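Local coordinates for protein transcription factor SPN1 (Saccharomyces cerevisiae, PDB 3NFQ) that regulates RNA polymerase II transcription, interacting with the elongation factors SPT5 and SPT6, and is represented here by its conserved, all-helical central domain, at residues Arg82-Pro87 and Phe96-Ser101. Numbering follows the deposited sequence.
Sequences RIWLEP and FEIQKS
Trp84 and Leu85, on the last turn of helix 77-85, meet Ile98 and Gln99, on the first turn of helix 96-107, in a small, buried apolar contact between two consecutive helices of the conserved SPN1 domain. Both segments lie within the TFIIS N-terminal family region, and the ten residues between the helices contain neither helix nor strand. The backbones come closest at Leu85 and Gln99, whose CA atoms are 6.5 Å apart. Leu85 reaches across with one methyl, its CD2 lying 4.0 Å from CA of Gln99; CG lies anti to the carbonyl carbon (chi1 -76°), and chi2 near 172° then sets CD2 against the facing backbone. Beside it, Ile98 presents its CG2 methyl obliquely to the benzo part of the Trp84 indole, 4.4 Å from CE3. Lys52 of helix 51-63 touches both Trp84 and Ile98, whereas Ala29 of the long helix 10-42 packs against the indole.

The indole N-H and the amide nitrogen find their partners outside the two segments. Trp84 NE1 donates to the carbonyl of Met25, which ties the indole to helix 10-42, and Gln99 NE2 bonds to Pro94 O in the preceding loop. Leu85 O pairs with the hydroxyl of Tyr128. Only 155 Å² is buried between the segments, and each of the two contacts is made by a methyl, one against a backbone CA and one against an aromatic carbon, so the helices are joined here by dispersion and exclusion of water, while the bonds to Met25 O and Pro94 O probably fix the rotation of the indole and of the amide.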
ATOM      1  N   ARG A  82       0.667  -2.966  -1.114  1.00 13.29           N
ATOM      2  CA  ARG A  82       0.018  -3.353  -2.319  1.00 12.29           C
ATOM      3  C   ARG A  82      -1.377  -3.850  -2.064  1.00 12.55           C
ATOM      4  O   ARG A  82      -2.290  -3.576  -2.849  1.00 12.27           O
ATOM      5  CB  ARG A  82       0.838  -4.492  -2.931  1.00 12.67           C
ATOM      6  CG  ARG A  82       0.210  -5.074  -4.146  1.00 15.21           C
ATOM      7  CD  ARG A  82       0.615  -6.534  -4.131  1.00 28.79           C
ATOM      8  NE  ARG A  82      -0.491  -7.327  -3.782  1.00 27.86           N
ATOM      9  CZ  ARG A  82      -0.506  -8.579  -3.326  1.00 27.87           C
ATOM     10  NH1 ARG A  82       0.563  -9.324  -3.048  1.00 24.58           N
ATOM     11  NH2 ARG A  82      -1.709  -9.070  -3.122  1.00 27.59           N
ATOM     12  N   ILE A  83      -1.564  -4.611  -0.983  1.00 12.24           N
ATOM     13  CA  ILE A  83      -2.939  -5.102  -0.668  1.00 12.92           C
ATOM     14  C   ILE A  83      -3.919  -3.936  -0.392  1.00 12.89           C
ATOM     15  O   ILE A  83      -5.089  -3.966  -0.795  1.00 12.01           O
ATOM     16  CB  ILE A  83      -2.887  -6.045   0.560  1.00 15.00           C
ATOM     17  CG1 ILE A  83      -2.317  -7.386   0.104  1.00 15.85           C
ATOM     18  CG2 ILE A  83      -4.306  -6.349   1.123  1.00 16.07           C
ATOM     19  CD1 ILE A  83      -1.814  -8.241   1.309  1.00 21.75           C
ATOM     20  N   TRP A  84      -3.452  -2.906   0.321  1.00 12.28           N
ATOM     21  CA  TRP A  84      -4.294  -1.716   0.471  1.00 12.38           C
ATOM     22  C   TRP A  84      -4.667  -1.030  -0.846  1.00 12.71           C
ATOM     23  O   TRP A  84      -5.786  -0.564  -0.994  1.00 13.36           O
ATOM     24  CB  TRP A  84      -3.657  -0.703   1.440  1.00 12.69           C
ATOM     25  CG  TRP A  84      -3.740  -1.119   2.848  1.00 13.99           C
ATOM     26  CD1 TRP A  84      -3.856  -2.389   3.336  1.00 15.14           C
ATOM     27  CD2 TRP A  84      -3.677  -0.258   3.974  1.00 12.59           C
ATOM     28  NE1 TRP A  84      -3.838  -2.370   4.707  1.00 13.32           N
ATOM     29  CE2 TRP A  84      -3.758  -1.071   5.124  1.00 17.29           C
ATOM     30  CE3 TRP A  84      -3.583   1.126   4.128  1.00 15.50           C
ATOM     31  CZ2 TRP A  84      -3.753  -0.564   6.386  1.00 12.84           C
ATOM     32  CZ3 TRP A  84      -3.548   1.650   5.419  1.00 12.74           C
ATOM     33  CH2 TRP A  84      -3.635   0.819   6.528  1.00 14.83           C
ATOM     34  N   LEU A  85      -3.762  -1.011  -1.830  1.00 13.46           N
ATOM     35  CA  LEU A  85      -3.984  -0.237  -3.063  1.00 12.11           C
ATOM     36  C   LEU A  85      -4.752  -1.046  -4.093  1.00 12.44           C
ATOM     37  O   LEU A  85      -5.396  -0.481  -4.973  1.00 12.19           O
ATOM     38  CB  LEU A  85      -2.606   0.129  -3.649  1.00 10.26           C
ATOM     39  CG  LEU A  85      -1.890   1.285  -2.891  1.00 13.05           C
ATOM     40  CD1 LEU A  85      -0.464   1.468  -3.403  1.00 12.84           C
ATOM     41  CD2 LEU A  85      -2.711   2.561  -3.018  1.00 10.87           C
ATOM     42  N   GLU A  86      -4.637  -2.362  -4.019  1.00 14.21           N
ATOM     43  CA  GLU A  86      -5.125  -3.164  -5.143  1.00 15.91           C
ATOM     44  C   GLU A  86      -6.624  -3.083  -5.328  1.00 16.00           C
ATOM     45  O   GLU A  86      -7.399  -2.964  -4.354  1.00 16.27           O
ATOM     46  CB  GLU A  86      -4.653  -4.639  -5.016  1.00 14.83           C
ATOM     47  CG  GLU A  86      -5.466  -5.500  -4.141  1.00 17.71           C
ATOM     48  CD  GLU A  86      -4.773  -6.840  -3.780  1.00 19.50           C
ATOM     49  OE1 GLU A  86      -3.824  -7.227  -4.466  1.00 22.55           O
ATOM     50  OE2 GLU A  86      -5.199  -7.502  -2.806  1.00 25.33           O
ATOM     51  N   PRO A  87      -7.063  -3.151  -6.596  1.00 15.63           N
ATOM     52  CA  PRO A  87      -8.477  -3.083  -6.875  1.00 15.37           C
ATOM     53  C   PRO A  87      -9.159  -4.345  -6.445  1.00 16.18           C
ATOM     54  O   PRO A  87      -8.558  -5.434  -6.463  1.00 15.86           O
ATOM     55  CB  PRO A  87      -8.557  -2.947  -8.416  1.00 15.78           C
ATOM     56  CG  PRO A  87      -7.271  -3.398  -8.900  1.00 14.90           C
ATOM     57  CD  PRO A  87      -6.241  -3.167  -7.821  1.00 14.47           C
ATOM     58  N   PHE A  96      -9.618   7.901  -1.992  1.00 16.16           N
ATOM     59  CA  PHE A  96      -8.632   8.816  -2.462  1.00 16.33           C
ATOM     60  C   PHE A  96      -7.574   9.081  -1.390  1.00 16.65           C
ATOM     61  O   PHE A  96      -6.383   9.165  -1.688  1.00 15.80           O
ATOM     62  CB  PHE A  96      -9.278  10.170  -2.835  1.00 16.67           C
ATOM     63  CG  PHE A  96      -8.289  11.158  -3.397  1.00 18.44           C
ATOM     64  CD1 PHE A  96      -7.786  10.985  -4.670  1.00 21.40           C
ATOM     65  CD2 PHE A  96      -7.803  12.225  -2.637  1.00 16.80           C
ATOM     66  CE1 PHE A  96      -6.878  11.897  -5.230  1.00 23.70           C
ATOM     67  CE2 PHE A  96      -6.843  13.115  -3.186  1.00 18.14           C
ATOM     68  CZ  PHE A  96      -6.396  12.951  -4.501  1.00 22.83           C
ATOM     69  N   GLU A  97      -8.014   9.265  -0.134  1.00 15.96           N
ATOM     70  CA  GLU A  97      -7.065   9.537   0.935  1.00 17.08           C
ATOM     71  C   GLU A  97      -6.035   8.439   1.170  1.00 17.48           C
ATOM     72  O   GLU A  97      -4.865   8.728   1.399  1.00 17.71           O
ATOM     73  CB  GLU A  97      -7.837   9.764   2.250  1.00 19.45           C
ATOM     74  CG  GLU A  97      -8.619  11.095   2.200  1.00 21.98           C
ATOM     75  CD  GLU A  97      -9.871  11.091   1.295  1.00 23.98           C
ATOM     76  OE1 GLU A  97     -10.515  10.027   1.103  1.00 21.41           O
ATOM     77  OE2 GLU A  97     -10.225  12.193   0.817  1.00 23.31           O
ATOM     78  N   ILE A  98      -6.466   7.178   1.052  1.00 15.90           N
ATOM     79  CA  ILE A  98      -5.532   6.050   1.141  1.00 15.09           C
ATOM     80  C   ILE A  98      -4.582   6.017  -0.086  1.00 15.29           C
ATOM     81  O   ILE A  98      -3.368   5.808   0.046  1.00 14.22           O
ATOM     82  CB  ILE A  98      -6.287   4.725   1.314  1.00 15.17           C
ATOM     83  CG1 ILE A  98      -6.694   4.532   2.771  1.00 17.70           C
ATOM     84  CG2 ILE A  98      -5.351   3.469   0.811  1.00 15.74           C
ATOM     85  CD1 ILE A  98      -7.818   3.584   2.926  1.00 19.60           C
ATOM     86  N   GLN A  99      -5.129   6.242  -1.280  1.00 14.67           N
ATOM     87  CA  GLN A  99      -4.288   6.230  -2.480  1.00 16.08           C
ATOM     88  C   GLN A  99      -3.232   7.315  -2.390  1.00 16.21           C
ATOM     89  O   GLN A  99      -2.063   7.056  -2.567  1.00 17.28           O
ATOM     90  CB  GLN A  99      -5.106   6.467  -3.735  1.00 14.98           C
ATOM     91  CG  GLN A  99      -6.218   5.426  -4.040  1.00 14.57           C
ATOM     92  CD  GLN A  99      -7.014   5.799  -5.276  1.00 16.61           C
ATOM     93  OE1 GLN A  99      -6.448   6.251  -6.264  1.00 15.92           O
ATOM     94  NE2 GLN A  99      -8.325   5.593  -5.242  1.00 15.18           N
ATOM     95  N   LYS A 100      -3.661   8.531  -2.090  1.00 15.83           N
ATOM     96  CA  LYS A 100      -2.742   9.652  -2.088  1.00 18.06           C
ATOM     97  C   LYS A 100      -1.696   9.536  -0.973  1.00 16.87           C
ATOM     98  O   LYS A 100      -0.501   9.808  -1.181  1.00 16.54           O
ATOM     99  CB  LYS A 100      -3.536  10.939  -1.921  1.00 18.01           C
ATOM    100  CG  LYS A 100      -2.636  12.096  -2.180  1.00 25.71           C
ATOM    101  CD  LYS A 100      -3.309  13.404  -1.791  1.00 32.47           C
ATOM    102  CE  LYS A 100      -2.428  14.539  -2.308  1.00 37.73           C
ATOM    103  NZ  LYS A 100      -3.218  15.793  -2.260  1.00 44.33           N
ATOM    104  N   SER A 101      -2.130   9.101   0.207  1.00 15.97           N
ATOM    105  CA  SER A 101      -1.175   8.939   1.306  1.00 16.90           C
ATOM    106  C   SER A 101      -0.155   7.875   1.018  1.00 15.78           C
ATOM    107  O   SER A 101       1.040   8.039   1.300  1.00 16.87           O
ATOM    108  CB  SER A 101      -1.867   8.567   2.612  1.00 17.14           C
ATOM    109  OG  SER A 101      -2.704   9.652   2.989  1.00 22.42           O
TER